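Local atomic coordinates of putative oxidoreductase (Staphylococcus aureus subsp. aureus, PDB entry 3IV4), a protein that has a thioredoxin fold and probably acts as an oxidoreductase in thiol-disulfide exchange, as a member of the monothiol bacilliredoxin family. Residues Val29-Ser33 with His80-Gln84. Residues are numbered along the deposited sequence; the frame is centred on the assembly and turned at random. Where two conformers were deposited one is given.
Sequences VLKHS and HESPQ
Lys31 lies alongside Gln84, both pointing the same way from one face of the sheet, its CD 3.5 Å from Gln84 OE1. Here the loop carrying Pro83, the cis-proline of the thioredoxin fold, leads into strand 84-89, whose first residue pairs antiparallel with strand 26-32. Two backbone bonds join Lys31 and Gln84 as a hydrogen-bonded pair: Lys31 N to Gln84 O at 2.8 Å, and Gln84 N to Lys31 O at 3.1 Å. Pro83 CA also touches Lys31 O, a CH...O contact of 3.2 Å, while its ring packs on Ser39 and Ala42 of helix 37-53. Extended beyond CG, the Lys31 chain carries NZ to the edge of the His80 imidazole, where it donates in the ring plane to ND1 at 2.9 Å. The same ammonium binds Ser69 O of helix 66-76 and a water that donates to Gln84 OE1; the amide's NE2 turns to Lys79 O. Through Lys31, then, the strand ties the cis-proline loop to helix 66-76. Past the strand end, chi1 of -168° swings the Ser82 hydroxyl across toward Ser33, and in the conformer given Ser33 OG and Ser82 OG share a hydrogen bond of 2.8 Å, either being able to donate.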
ATOM      1  N   VAL A  29      -0.454   2.695  -0.957  1.00  9.01           N
ATOM      2  CA  VAL A  29       0.759   1.865  -0.939  1.00  9.45           C
ATOM      3  C   VAL A  29       0.624   0.838   0.188  1.00  9.04           C
ATOM      4  O   VAL A  29       0.314   1.207   1.324  1.00  9.81           O
ATOM      5  CB  VAL A  29       2.029   2.719  -0.688  1.00  9.79           C
ATOM      6  CG1 VAL A  29       3.277   1.831  -0.636  1.00 10.82           C
ATOM      7  CG2 VAL A  29       2.178   3.790  -1.779  1.00 11.63           C
ATOM      8  N   LEU A  30       0.892  -0.429  -0.120  1.00  8.72           N
ATOM      9  CA  LEU A  30       0.799  -1.503   0.852  1.00  8.53           C
ATOM     10  C   LEU A  30       2.160  -2.141   1.105  1.00  8.96           C
ATOM     11  O   LEU A  30       2.798  -2.599   0.164  1.00  9.15           O
ATOM     12  CB  LEU A  30      -0.150  -2.578   0.316  1.00  8.84           C
ATOM     13  CG  LEU A  30      -0.290  -3.848   1.143  1.00  7.91           C
ATOM     14  CD1 LEU A  30      -1.017  -3.578   2.456  1.00  9.89           C
ATOM     15  CD2 LEU A  30      -0.957  -4.964   0.340  1.00  9.29           C
ATOM     16  N   LYS A  31       2.566  -2.199   2.368  1.00  9.15           N
ATOM     17  CA  LYS A  31       3.661  -3.059   2.792  1.00 10.01           C
ATOM     18  C   LYS A  31       3.116  -4.471   2.967  1.00 10.26           C
ATOM     19  O   LYS A  31       2.189  -4.691   3.760  1.00 10.44           O
ATOM     20  CB  LYS A  31       4.252  -2.588   4.126  1.00 10.07           C
ATOM     21  CG  LYS A  31       4.950  -1.255   4.085  1.00 10.55           C
ATOM     22  CD  LYS A  31       5.702  -1.056   5.405  1.00 11.21           C
ATOM     23  CE  LYS A  31       6.510   0.240   5.414  1.00 11.99           C
ATOM     24  NZ  LYS A  31       7.364   0.289   6.655  1.00 12.38           N
ATOM     25  N   HIS A  32       3.712  -5.424   2.260  1.00 10.79           N
ATOM     26  CA  HIS A  32       3.224  -6.807   2.233  1.00 11.60           C
ATOM     27  C   HIS A  32       4.333  -7.786   2.635  1.00 12.47           C
ATOM     28  O   HIS A  32       5.480  -7.617   2.226  1.00 12.17           O
ATOM     29  CB  HIS A  32       2.699  -7.101   0.816  1.00 11.71           C
ATOM     30  CG  HIS A  32       2.275  -8.520   0.585  1.00 12.77           C
ATOM     31  ND1 HIS A  32       1.315  -9.153   1.349  1.00 12.63           N
ATOM     32  CD2 HIS A  32       2.647  -9.412  -0.365  1.00 14.79           C
ATOM     33  CE1 HIS A  32       1.127 -10.381   0.889  1.00 13.96           C
ATOM     34  NE2 HIS A  32       1.921 -10.560  -0.152  1.00 16.40           N
ATOM     35  N   SER A  33       3.988  -8.793   3.439  0.50 12.89           N
ATOM     36  CA  SER A  33       4.913  -9.899   3.753  0.50 13.58           C
ATOM     37  C   SER A  33       4.535 -11.130   2.942  0.50 14.31           C
ATOM     38  O   SER A  33       3.353 -11.441   2.807  0.50 13.53           O
ATOM     39  CB  SER A  33       4.885 -10.238   5.246  0.50 14.09           C
ATOM     40  OG  SER A  33       5.475  -9.213   6.021  0.50 15.30           O
ATOM     41  N   HIS A  80       7.225   0.729  11.504  1.00 14.24           N
ATOM     42  CA  HIS A  80       6.962  -0.348  10.585  1.00 14.12           C
ATOM     43  C   HIS A  80       6.021  -1.429  11.130  1.00 14.02           C
ATOM     44  O   HIS A  80       6.188  -1.900  12.256  1.00 15.03           O
ATOM     45  CB  HIS A  80       8.276  -0.997  10.172  1.00 14.23           C
ATOM     46  CG  HIS A  80       8.074  -2.238   9.378  1.00 14.42           C
ATOM     47  ND1 HIS A  80       7.690  -2.199   8.057  1.00 14.89           N
ATOM     48  CD2 HIS A  80       8.121  -3.547   9.724  1.00 15.97           C
ATOM     49  CE1 HIS A  80       7.549  -3.433   7.608  1.00 15.08           C
ATOM     50  NE2 HIS A  80       7.798  -4.269   8.600  1.00 15.66           N
ATOM     51  N   GLU A  81       5.044  -1.831  10.317  1.00 13.45           N
ATOM     52  CA  GLU A  81       4.251  -3.043  10.557  1.00 13.38           C
ATOM     53  C   GLU A  81       4.113  -3.724   9.219  1.00 13.15           C
ATOM     54  O   GLU A  81       4.312  -3.104   8.171  1.00 12.73           O
ATOM     55  CB  GLU A  81       2.836  -2.740  11.069  1.00 13.57           C
ATOM     56  CG  GLU A  81       2.767  -1.900  12.332  1.00 15.97           C
ATOM     57  CD  GLU A  81       3.059  -2.675  13.601  1.00 19.72           C
ATOM     58  OE1 GLU A  81       3.220  -3.920  13.567  1.00 21.60           O
ATOM     59  OE2 GLU A  81       3.118  -2.009  14.653  1.00 23.31           O
ATOM     60  N   SER A  82       3.726  -4.995   9.255  1.00 12.65           N
ATOM     61  CA  SER A  82       3.317  -5.668   8.036  1.00 13.34           C
ATOM     62  C   SER A  82       2.171  -6.629   8.346  1.00 12.41           C
ATOM     63  O   SER A  82       2.242  -7.398   9.310  1.00 13.24           O
ATOM     64  CB  SER A  82       4.490  -6.372   7.372  1.00 14.42           C
ATOM     65  OG  SER A  82       4.117  -6.777   6.073  1.00 17.40           O
ATOM     66  N   PRO A  83       1.088  -6.571   7.559  1.00 10.70           N
ATOM     67  CA  PRO A  83       0.846  -5.665   6.447  1.00 10.29           C
ATOM     68  C   PRO A  83       0.520  -4.263   6.965  1.00 10.10           C
ATOM     69  O   PRO A  83      -0.001  -4.114   8.062  1.00 10.75           O
ATOM     70  CB  PRO A  83      -0.380  -6.277   5.773  1.00  9.95           C
ATOM     71  CG  PRO A  83      -1.135  -6.906   6.883  1.00 10.27           C
ATOM     72  CD  PRO A  83      -0.077  -7.442   7.816  1.00 10.27           C
ATOM     73  N   GLN A  84       0.773  -3.251   6.143  1.00  9.83           N
ATOM     74  CA  GLN A  84       0.537  -1.868   6.548  1.00  9.33           C
ATOM     75  C   GLN A  84       0.201  -1.076   5.312  1.00  9.42           C
ATOM     76  O   GLN A  84       0.936  -1.122   4.330  1.00 10.15           O
ATOM     77  CB  GLN A  84       1.786  -1.318   7.228  1.00  9.69           C
ATOM     78  CG  GLN A  84       1.608   0.054   7.838  1.00  9.70           C
ATOM     79  CD  GLN A  84       2.854   0.445   8.644  1.00  9.83           C
ATOM     80  OE1 GLN A  84       3.984   0.333   8.152  1.00 11.76           O
ATOM     81  NE2 GLN A  84       2.650   0.863   9.896  1.00 12.65           N
TER
HETATM   82  O   HOH W   1       6.002   2.105   8.355  1.00 11.40           O